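Local atomic coordinates of carbon dioxide concentrating mechanism protein (Nostoc sp., PDB entry 4N8X), a protein that probably forms, as a homopentamer, the vertices of the carboxysome, the polyhedral compartment in which RuBisCO is sequestered. Residues K39-A44 with V56-G61; A44-G49 with L68-R73; F52-L57 with Y94-Q99. All blocks are in the same frame, centred on the assembly; numbering follows the deposited sequence.

Contact 1 of 3, residues K39-A44 with V56-G61; sequences KYEVAA and VLISRG
The guanidinium of R60 is gripped by D76, its salt-bridge partner, and weakly through NH1 by Q2 of a neighbouring subunit, while E41 comes up at its edge. E41 OE1 stands 4.1 Å from R60 NH1, with the two flat groups 80° apart. That is too long for a salt bridge, though the opposite charges may still attract.

The other carboxylate oxygen meets I58: E41 OE2 lies 3.1 Å from I58 CD1, and its distance to I58 CG2 is 3.2 Å. No hydrogen bond spans the two strands, so this close polar-on-apolar touch carries most of the contact. The two side chains reach for each other from opposite directions. With CG of E41 set between its own backbone N and carbonyl carbon (chi1 69°) and the chain extended beyond, the carboxylate is carried out over the isoleucine, and E41 CG itself rests 3.8 Å from I58 CD1. Further along strand 39-44, the small A43 adds a light apolar touch, its CB 4.5 Å from I58 CG2.

The strand axes cross at 87° and come within 8.5 Å, the geometry of strands meeting across the inside of a barrel rather than side by side. Strands 24-30 and 2-11 separate the pair in sheet order, and L27 packs on both A43 and I58. Backbone bonds from A44 to A77 and V79 bring the outermost strand 39-44 onto strand 77-88 and so help close the beta barrel of this family.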
loop_
_atom_site.group_PDB
_atom_site.type_symbol
_atom_site.label_atom_id
_atom_site.label_comp_id
_atom_site.label_asym_id
_atom_site.label_seq_id
_atom_site.Cartn_x
_atom_site.Cartn_y
_atom_site.Cartn_z
ATOM N N LYS A 39 6.376 -12.758 10.753
ATOM C CA LYS A 39 5.335 -12.014 10.087
ATOM C C LYS A 39 4.683 -12.968 9.117
ATOM O O LYS A 39 5.380 -13.659 8.351
ATOM C CB LYS A 39 5.921 -10.853 9.289
ATOM C CG LYS A 39 6.551 -9.764 10.132
ATOM C CD LYS A 39 6.623 -8.420 9.403
ATOM C CE LYS A 39 7.667 -7.485 10.061
ATOM N NZ LYS A 39 7.433 -6.032 9.774
ATOM N N TYR A 40 3.347 -12.981 9.116
ATOM C CA TYR A 40 2.586 -13.929 8.315
ATOM C C TYR A 40 1.494 -13.200 7.523
ATOM O O TYR A 40 1.122 -12.087 7.853
ATOM C CB TYR A 40 1.910 -14.956 9.218
ATOM C CG TYR A 40 2.858 -15.956 9.868
ATOM C CD1 TYR A 40 3.716 -15.565 10.892
ATOM C CD2 TYR A 40 2.877 -17.309 9.470
ATOM C CE1 TYR A 40 4.578 -16.480 11.510
ATOM C CE2 TYR A 40 3.754 -18.231 10.092
ATOM C CZ TYR A 40 4.596 -17.799 11.102
ATOM O OH TYR A 40 5.463 -18.670 11.742
ATOM N N GLU A 41 0.979 -13.843 6.497
ATOM C CA GLU A 41 -0.172 -13.314 5.785
ATOM C C GLU A 41 -0.920 -14.447 5.150
ATOM O O GLU A 41 -0.410 -15.564 5.107
ATOM C CB GLU A 41 0.222 -12.262 4.757
ATOM C CG GLU A 41 0.983 -12.728 3.544
ATOM C CD GLU A 41 1.520 -11.516 2.752
ATOM O OE1 GLU A 41 2.029 -10.571 3.383
ATOM O OE2 GLU A 41 1.403 -11.484 1.514
ATOM N N VAL A 42 -2.132 -14.156 4.672
ATOM C CA VAL A 42 -2.956 -15.155 4.004
ATOM C C VAL A 42 -3.083 -14.737 2.568
ATOM O O VAL A 42 -3.436 -13.584 2.305
ATOM C CB VAL A 42 -4.342 -15.224 4.660
ATOM C CG1 VAL A 42 -5.211 -16.341 4.022
ATOM C CG2 VAL A 42 -4.178 -15.444 6.158
ATOM N N ALA A 43 -2.792 -15.662 1.642
ATOM C CA ALA A 43 -2.897 -15.380 0.205
ATOM C C ALA A 43 -3.757 -16.437 -0.490
ATOM O O ALA A 43 -3.765 -17.597 -0.088
ATOM C CB ALA A 43 -1.482 -15.346 -0.451
ATOM N N ALA A 44 -4.412 -16.045 -1.576
ATOM C CA ALA A 44 -5.176 -16.977 -2.386
ATOM C C ALA A 44 -4.197 -17.786 -3.231
ATOM O O ALA A 44 -3.166 -17.277 -3.694
ATOM C CB ALA A 44 -6.157 -16.211 -3.286
ATOM N N VAL A 56 7.477 -19.276 -2.129
ATOM C CA VAL A 56 6.643 -18.797 -3.204
ATOM C C VAL A 56 6.807 -17.276 -3.281
ATOM O O VAL A 56 7.297 -16.660 -2.343
ATOM C CB VAL A 56 5.164 -19.132 -2.916
ATOM C CG1 VAL A 56 4.960 -20.649 -2.912
ATOM C CG2 VAL A 56 4.741 -18.549 -1.555
ATOM N N LEU A 57 6.416 -16.700 -4.416
ATOM C CA LEU A 57 6.266 -15.269 -4.541
ATOM C C LEU A 57 4.795 -14.902 -4.337
ATOM O O LEU A 57 3.900 -15.550 -4.893
ATOM C CB LEU A 57 6.701 -14.833 -5.930
ATOM C CG LEU A 57 8.168 -15.041 -6.191
ATOM C CD1 LEU A 57 8.406 -14.839 -7.664
ATOM C CD2 LEU A 57 8.905 -13.955 -5.400
ATOM N N ILE A 58 4.576 -13.835 -3.583
ATOM C CA ILE A 58 3.251 -13.279 -3.338
ATOM C C ILE A 58 3.149 -11.918 -4.050
ATOM O O ILE A 58 4.027 -11.080 -3.901
ATOM C CB ILE A 58 3.080 -12.996 -1.856
ATOM C CG1 ILE A 58 3.204 -14.284 -1.002
ATOM C CG2 ILE A 58 1.674 -12.398 -1.585
ATOM C CD1 ILE A 58 2.985 -13.966 0.531
ATOM N N SER A 59 2.085 -11.709 -4.828
ATOM C CA SER A 59 1.758 -10.396 -5.369
ATOM C C SER A 59 0.647 -9.824 -4.528
ATOM O O SER A 59 -0.305 -10.549 -4.184
ATOM C CB SER A 59 1.316 -10.542 -6.827
ATOM O OG SER A 59 2.455 -10.614 -7.660
ATOM N N ARG A 60 0.746 -8.541 -4.181
ATOM C CA ARG A 60 -0.268 -7.927 -3.287
ATOM C C ARG A 60 -0.988 -6.787 -3.979
ATOM O O ARG A 60 -0.488 -6.241 -4.983
ATOM C CB ARG A 60 0.361 -7.485 -1.920
ATOM C CG ARG A 60 -0.646 -6.952 -0.784
ATOM C CD ARG A 60 -0.890 -7.880 0.494
ATOM N NE ARG A 60 -2.047 -7.466 1.328
ATOM C CZ ARG A 60 -2.431 -7.993 2.515
ATOM N NH1 ARG A 60 -1.776 -8.996 3.113
ATOM N NH2 ARG A 60 -3.522 -7.499 3.125
ATOM N N GLY A 61 -2.174 -6.431 -3.481
ATOM C CA GLY A 61 -2.945 -5.346 -4.068
ATOM C C GLY A 61 -3.704 -5.849 -5.287
ATOM O O GLY A 61 -3.909 -7.056 -5.418
#

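Contact 2 of 3, residues A44-G49 with L68-R73; sequences ADNSVG and LGNEQR
N46 and N70 reach toward each other from opposite sides, and the amide nitrogen of the first meets the amide oxygen of the second. The bond from N46 ND2 to N70 OD1 is short, 2.7 Å, with a moderate bend of 149° at the hydrogen. It arrives in the carbonyl plane of N70 on a lone pair, with a C=O...N angle of 123°, whereas the acceptor sits somewhat out of the plane of the N46 amide. The two amides are turned 70° against each other, so they join by one donor and one acceptor without pairing flat.

R73 approaches the same oxygen differently. Its NH2 gives N70 OD1 a second bond of 3.0 Å, the acceptor lying in the guanidinium plane, at the edge, and the donor again in the carbonyl plane of N70. The chain of R73 runs extended from CG to NE to bring the group there. Both donors consequently crowd one acceptor: N46 ND2 and R73 NH2 are 3.5 Å apart without bonding to each other. Over one face of the guanidinium lies G69 O, 3.1 Å above its plane and displaced toward the rim.

The backbones on each side are held locally. From N70 to R73 the chain makes a type I turn, with R73 N bonded to N70 O at 2.9 Å. In the other loop an Asx motif forms, D45 OD1 accepting from the backbone N of both V48 and G49.

N70 ND2 donates to A64 O, so both ends of this buried amide are engaged and its flip is fixed. R73 would probably draw density from the shared oxygen and make N70 ND2 a somewhat stronger donor. The N46-N70 bond itself ties the loop after strand 39-44 to the one before strand 77-88.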
loop_
_atom_site.group_PDB
_atom_site.type_symbol
_atom_site.label_atom_id
_atom_site.label_comp_id
_atom_site.label_asym_id
_atom_site.label_seq_id
_atom_site.Cartn_x
_atom_site.Cartn_y
_atom_site.Cartn_z
ATOM N N ALA A 44 -4.412 -16.045 -1.576
ATOM C CA ALA A 44 -5.176 -16.977 -2.386
ATOM C C ALA A 44 -4.197 -17.786 -3.231
ATOM O O ALA A 44 -3.166 -17.277 -3.694
ATOM C CB ALA A 44 -6.157 -16.211 -3.286
ATOM N N ASP A 45 -4.497 -19.059 -3.437
ATOM C CA ASP A 45 -3.652 -19.851 -4.327
ATOM C C ASP A 45 -4.547 -20.696 -5.206
ATOM O O ASP A 45 -4.663 -21.885 -5.032
ATOM C CB ASP A 45 -2.694 -20.728 -3.533
ATOM C CG ASP A 45 -1.818 -21.650 -4.438
ATOM O OD1 ASP A 45 -1.814 -21.486 -5.682
ATOM O OD2 ASP A 45 -1.113 -22.555 -3.904
ATOM N N ASN A 46 -5.211 -20.074 -6.152
ATOM C CA ASN A 46 -6.110 -20.846 -6.991
ATOM C C ASN A 46 -5.492 -21.172 -8.343
ATOM O O ASN A 46 -6.105 -21.835 -9.161
ATOM C CB ASN A 46 -7.470 -20.152 -7.129
ATOM C CG ASN A 46 -7.359 -18.715 -7.618
ATOM O OD1 ASN A 46 -6.694 -18.425 -8.619
ATOM N ND2 ASN A 46 -8.008 -17.804 -6.904
ATOM N N SER A 47 -4.244 -20.752 -8.552
ATOM C CA SER A 47 -3.645 -20.828 -9.889
ATOM C C SER A 47 -2.309 -21.574 -9.881
ATOM O O SER A 47 -1.868 -22.089 -10.882
ATOM C CB SER A 47 -3.435 -19.386 -10.410
ATOM O OG SER A 47 -2.291 -19.272 -11.236
ATOM N N VAL A 48 -1.630 -21.593 -8.752
ATOM C CA VAL A 48 -0.267 -22.106 -8.763
ATOM C C VAL A 48 -0.167 -23.494 -8.111
ATOM O O VAL A 48 0.426 -24.409 -8.644
ATOM C CB VAL A 48 0.678 -21.087 -8.093
ATOM C CG1 VAL A 48 2.000 -21.744 -7.717
ATOM C CG2 VAL A 48 0.897 -19.877 -9.026
ATOM N N GLY A 49 -0.755 -23.650 -6.939
ATOM C CA GLY A 49 -0.781 -24.968 -6.338
ATOM C C GLY A 49 0.482 -25.338 -5.576
ATOM O O GLY A 49 1.048 -26.424 -5.781
ATOM N N LEU A 68 -6.675 -15.453 -13.278
ATOM C CA LEU A 68 -8.001 -15.708 -13.856
ATOM C C LEU A 68 -9.033 -16.100 -12.799
ATOM O O LEU A 68 -8.780 -16.933 -11.909
ATOM C CB LEU A 68 -7.957 -16.703 -15.044
ATOM C CG LEU A 68 -8.296 -18.202 -15.028
ATOM C CD1 LEU A 68 -9.708 -18.543 -14.589
ATOM C CD2 LEU A 68 -8.092 -18.748 -16.430
ATOM N N GLY A 69 -10.201 -15.486 -12.892
ATOM C CA GLY A 69 -11.254 -15.725 -11.923
ATOM C C GLY A 69 -11.225 -14.769 -10.739
ATOM O O GLY A 69 -12.257 -14.578 -10.091
ATOM N N ASN A 70 -10.065 -14.163 -10.464
ATOM C CA ASN A 70 -9.906 -13.299 -9.283
ATOM C C ASN A 70 -10.389 -11.852 -9.473
ATOM O O ASN A 70 -10.385 -11.071 -8.514
ATOM C CB ASN A 70 -8.432 -13.254 -8.825
ATOM C CG ASN A 70 -7.994 -14.504 -8.064
ATOM O OD1 ASN A 70 -8.777 -15.427 -7.851
ATOM N ND2 ASN A 70 -6.732 -14.536 -7.672
ATOM N N GLU A 71 -10.812 -11.495 -10.693
ATOM C CA GLU A 71 -10.968 -10.092 -11.085
ATOM C C GLU A 71 -11.896 -9.299 -10.196
ATOM O O GLU A 71 -11.654 -8.118 -9.898
ATOM C CB GLU A 71 -11.474 -9.976 -12.531
ATOM C CG GLU A 71 -10.760 -10.900 -13.505
ATOM C CD GLU A 71 -11.251 -12.323 -13.416
ATOM O OE1 GLU A 71 -12.468 -12.538 -13.496
ATOM O OE2 GLU A 71 -10.418 -13.223 -13.243
ATOM N N GLN A 72 -12.996 -9.938 -9.824
ATOM C CA GLN A 72 -13.999 -9.319 -8.994
ATOM C C GLN A 72 -14.112 -10.079 -7.674
ATOM O O GLN A 72 -15.156 -10.093 -7.048
ATOM C CB GLN A 72 -15.319 -9.258 -9.765
ATOM C CG GLN A 72 -15.154 -8.490 -11.075
ATOM C CD GLN A 72 -16.328 -8.625 -12.008
ATOM O OE1 GLN A 72 -17.227 -9.440 -11.793
ATOM N NE2 GLN A 72 -16.328 -7.821 -13.066
ATOM N N ARG A 73 -13.010 -10.699 -7.259
ATOM C CA ARG A 73 -12.916 -11.320 -5.948
ATOM C C ARG A 73 -12.132 -10.400 -5.002
ATOM O O ARG A 73 -11.271 -9.644 -5.449
ATOM C CB ARG A 73 -12.189 -12.676 -6.026
ATOM C CG ARG A 73 -12.902 -13.743 -6.907
ATOM C CD ARG A 73 -12.171 -15.088 -6.723
ATOM N NE ARG A 73 -12.964 -16.229 -7.182
ATOM C CZ ARG A 73 -12.459 -17.238 -7.880
ATOM N NH1 ARG A 73 -13.246 -18.241 -8.270
ATOM N NH2 ARG A 73 -11.173 -17.227 -8.216
#

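Contact 3 of 3, residues F52-L57 with Y94-Q99; sequences FDEWVL and YSKKDQ
W55 and Y94 lie flat on each other in an offset stack, and this is where the contact is tight. The centre of the indole's six-membered ring is 4.0 Å from that of the phenol, the planes differ by only 9°, and Y94 CE1 rides over the indole with W55 CD2 at 3.6 Å. Y94 holds its ring anti to the backbone N (chi1 176°), which helps bring it face to face with the indole; both residues point their CB atoms across the gap. I3 and I86 add apolar packing on W55, and both aromatic residues are buried. Beside the stack a water forms a polar link between the same two residues. It accepts from W55 N at 2.9 Å and bonds to Y94 OH at the same length, the proton's direction there unsettled.

Away from the stack, the contact thins. K96 bends at CD (chi3 73°) to bring NZ within 3.3 Å of E54 OE2, a salt bridge whose hydrogen bond is weak. E54 is held by its other oxygen, OE1, which accepts from the backbone N of G51, while D84 is a long, weak second partner for K96. At the exposed end of the modelled chain, poorly ordered Q99 brings NE2 no nearer than 4.1 Å to W55 CZ2, its amide oblique to the ring.

The chemistry therefore combines firm ring-on-ring contact and a water bridge, which fix the end of strand 91-95 against the start of strand 55-60, with a weak E54-K96 link and a loosely placed Q99 that probably tolerate some movement.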
loop_
_atom_site.group_PDB
_atom_site.type_symbol
_atom_site.label_atom_id
_atom_site.label_comp_id
_atom_site.label_asym_id
_atom_site.label_seq_id
_atom_site.Cartn_x
_atom_site.Cartn_y
_atom_site.Cartn_z
ATOM N N PHE A 52 3.340 -27.828 1.051
ATOM C CA PHE A 52 3.888 -27.423 2.347
ATOM C C PHE A 52 5.355 -27.044 2.283
ATOM O O PHE A 52 6.150 -27.753 1.675
ATOM C CB PHE A 52 3.724 -28.533 3.384
ATOM C CG PHE A 52 2.333 -28.659 3.900
ATOM C CD1 PHE A 52 1.753 -27.615 4.589
ATOM C CD2 PHE A 52 1.594 -29.816 3.672
ATOM C CE1 PHE A 52 0.449 -27.720 5.082
ATOM C CE2 PHE A 52 0.295 -29.929 4.158
ATOM C CZ PHE A 52 -0.281 -28.865 4.864
ATOM N N ASP A 53 5.695 -25.923 2.930
ATOM C CA ASP A 53 7.084 -25.524 3.159
ATOM C C ASP A 53 7.829 -25.094 1.916
ATOM O O ASP A 53 9.009 -24.798 1.983
ATOM C CB ASP A 53 7.848 -26.640 3.884
ATOM C CG ASP A 53 7.285 -26.896 5.254
ATOM O OD1 ASP A 53 6.806 -25.927 5.880
ATOM O OD2 ASP A 53 7.264 -28.051 5.679
ATOM N N GLU A 54 7.132 -25.008 0.786
ATOM C CA GLU A 54 7.711 -24.379 -0.397
ATOM C C GLU A 54 7.817 -22.861 -0.192
ATOM O O GLU A 54 7.011 -22.265 0.527
ATOM C CB GLU A 54 6.854 -24.703 -1.625
ATOM C CG GLU A 54 7.101 -26.129 -2.112
ATOM C CD GLU A 54 6.380 -26.468 -3.406
ATOM O OE1 GLU A 54 5.228 -26.043 -3.553
ATOM O OE2 GLU A 54 6.967 -27.161 -4.263
ATOM N N TRP A 55 8.840 -22.265 -0.813
ATOM C CA TRP A 55 8.952 -20.829 -1.002
ATOM C C TRP A 55 8.192 -20.379 -2.256
ATOM O O TRP A 55 8.274 -20.989 -3.327
ATOM C CB TRP A 55 10.432 -20.439 -1.119
ATOM C CG TRP A 55 11.183 -20.504 0.203
ATOM C CD1 TRP A 55 10.910 -21.317 1.267
ATOM C CD2 TRP A 55 12.323 -19.713 0.583
ATOM N NE1 TRP A 55 11.824 -21.085 2.297
ATOM C CE2 TRP A 55 12.693 -20.109 1.899
ATOM C CE3 TRP A 55 13.074 -18.728 -0.065
ATOM C CZ2 TRP A 55 13.781 -19.542 2.581
ATOM C CZ3 TRP A 55 14.165 -18.153 0.632
ATOM C CH2 TRP A 55 14.498 -18.576 1.933
ATOM N N VAL A 56 7.477 -19.276 -2.129
ATOM C CA VAL A 56 6.643 -18.797 -3.204
ATOM C C VAL A 56 6.807 -17.276 -3.281
ATOM O O VAL A 56 7.297 -16.660 -2.343
ATOM C CB VAL A 56 5.164 -19.132 -2.916
ATOM C CG1 VAL A 56 4.960 -20.649 -2.912
ATOM C CG2 VAL A 56 4.741 -18.549 -1.555
ATOM N N LEU A 57 6.416 -16.700 -4.416
ATOM C CA LEU A 57 6.266 -15.269 -4.541
ATOM C C LEU A 57 4.795 -14.902 -4.337
ATOM O O LEU A 57 3.900 -15.550 -4.893
ATOM C CB LEU A 57 6.701 -14.833 -5.930
ATOM C CG LEU A 57 8.168 -15.041 -6.191
ATOM C CD1 LEU A 57 8.406 -14.839 -7.664
ATOM C CD2 LEU A 57 8.905 -13.955 -5.400
ATOM N N TYR A 94 19.129 -19.549 -2.046
ATOM C CA TYR A 94 18.095 -20.546 -1.837
ATOM C C TYR A 94 18.022 -21.571 -2.968
ATOM O O TYR A 94 18.246 -21.254 -4.144
ATOM C CB TYR A 94 16.722 -19.886 -1.634
ATOM C CG TYR A 94 15.625 -20.909 -1.517
ATOM C CD1 TYR A 94 15.377 -21.548 -0.313
ATOM C CD2 TYR A 94 14.864 -21.273 -2.620
ATOM C CE1 TYR A 94 14.387 -22.513 -0.199
ATOM C CE2 TYR A 94 13.857 -22.229 -2.517
ATOM C CZ TYR A 94 13.634 -22.853 -1.313
ATOM O OH TYR A 94 12.644 -23.823 -1.213
ATOM N N SER A 95 17.685 -22.803 -2.586
ATOM C CA SER A 95 17.532 -23.909 -3.517
ATOM C C SER A 95 16.505 -24.893 -2.955
ATOM O O SER A 95 16.628 -25.328 -1.809
ATOM C CB SER A 95 18.874 -24.589 -3.706
ATOM O OG SER A 95 18.748 -25.610 -4.664
ATOM N N LYS A 96 15.485 -25.229 -3.746
ATOM C CA LYS A 96 14.379 -26.062 -3.263
ATOM C C LYS A 96 14.787 -27.516 -2.972
ATOM O O LYS A 96 14.345 -28.106 -1.984
ATOM C CB LYS A 96 13.184 -26.015 -4.232
ATOM C CG LYS A 96 12.043 -26.960 -3.854
ATOM C CD LYS A 96 10.724 -26.644 -4.568
ATOM C CE LYS A 96 10.752 -27.027 -6.029
ATOM N NZ LYS A 96 9.363 -27.107 -6.585
ATOM N N LYS A 97 15.629 -28.094 -3.816
ATOM C CA LYS A 97 16.019 -29.497 -3.628
ATOM C C LYS A 97 16.717 -29.710 -2.286
ATOM O O LYS A 97 16.513 -30.727 -1.624
ATOM C CB LYS A 97 16.910 -29.973 -4.780
ATOM C CG LYS A 97 16.262 -29.802 -6.152
ATOM C CD LYS A 97 14.783 -30.186 -6.082
ATOM C CE LYS A 97 14.225 -30.610 -7.428
ATOM N NZ LYS A 97 12.932 -31.305 -7.208
ATOM N N ASP A 98 17.531 -28.740 -1.886
ATOM C CA ASP A 98 18.173 -28.761 -0.572
ATOM C C ASP A 98 17.150 -28.447 0.537
ATOM O O ASP A 98 16.865 -29.288 1.393
ATOM C CB ASP A 98 19.345 -27.770 -0.544
ATOM C CG ASP A 98 20.367 -28.029 -1.661
ATOM O OD1 ASP A 98 20.647 -29.210 -1.968
ATOM O OD2 ASP A 98 20.896 -27.048 -2.227
ATOM N N GLN A 99 16.598 -27.235 0.511
ATOM C CA GLN A 99 15.515 -26.858 1.425
ATOM C C GLN A 99 14.315 -26.307 0.666
ATOM O O GLN A 99 13.597 -25.435 1.161
ATOM C CB GLN A 99 15.987 -25.847 2.483
ATOM C CG GLN A 99 16.439 -24.480 1.945
ATOM C CD GLN A 99 16.413 -23.397 3.020
ATOM O OE1 GLN A 99 15.967 -23.639 4.144
ATOM N NE2 GLN A 99 16.884 -22.199 2.677
HETATM O O HOH W 1 10.266 -23.760 -2.908
#

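Along the chain the first segments come in the order 39-44, 44-49 and 52-57, and their partners follow as 56-61, 68-73 and 94-99. Contacts 1 and 2 share A44, with centres about 12 Å apart; contacts 1 and 3 share V56 and L57 on strand 55-60, with centres about 15 Å apart. Contact 1 sits near the chain's centre, within the barrel. Contacts 2 and 3, about 21 Å apart between centres, lie on opposite sides of it, one joining loops and the other fastening strand 91-95 and the residues after it. All three touch the same neighbouring subunit, so the barrel, loops and tail all lie close to an interface of the pentamer.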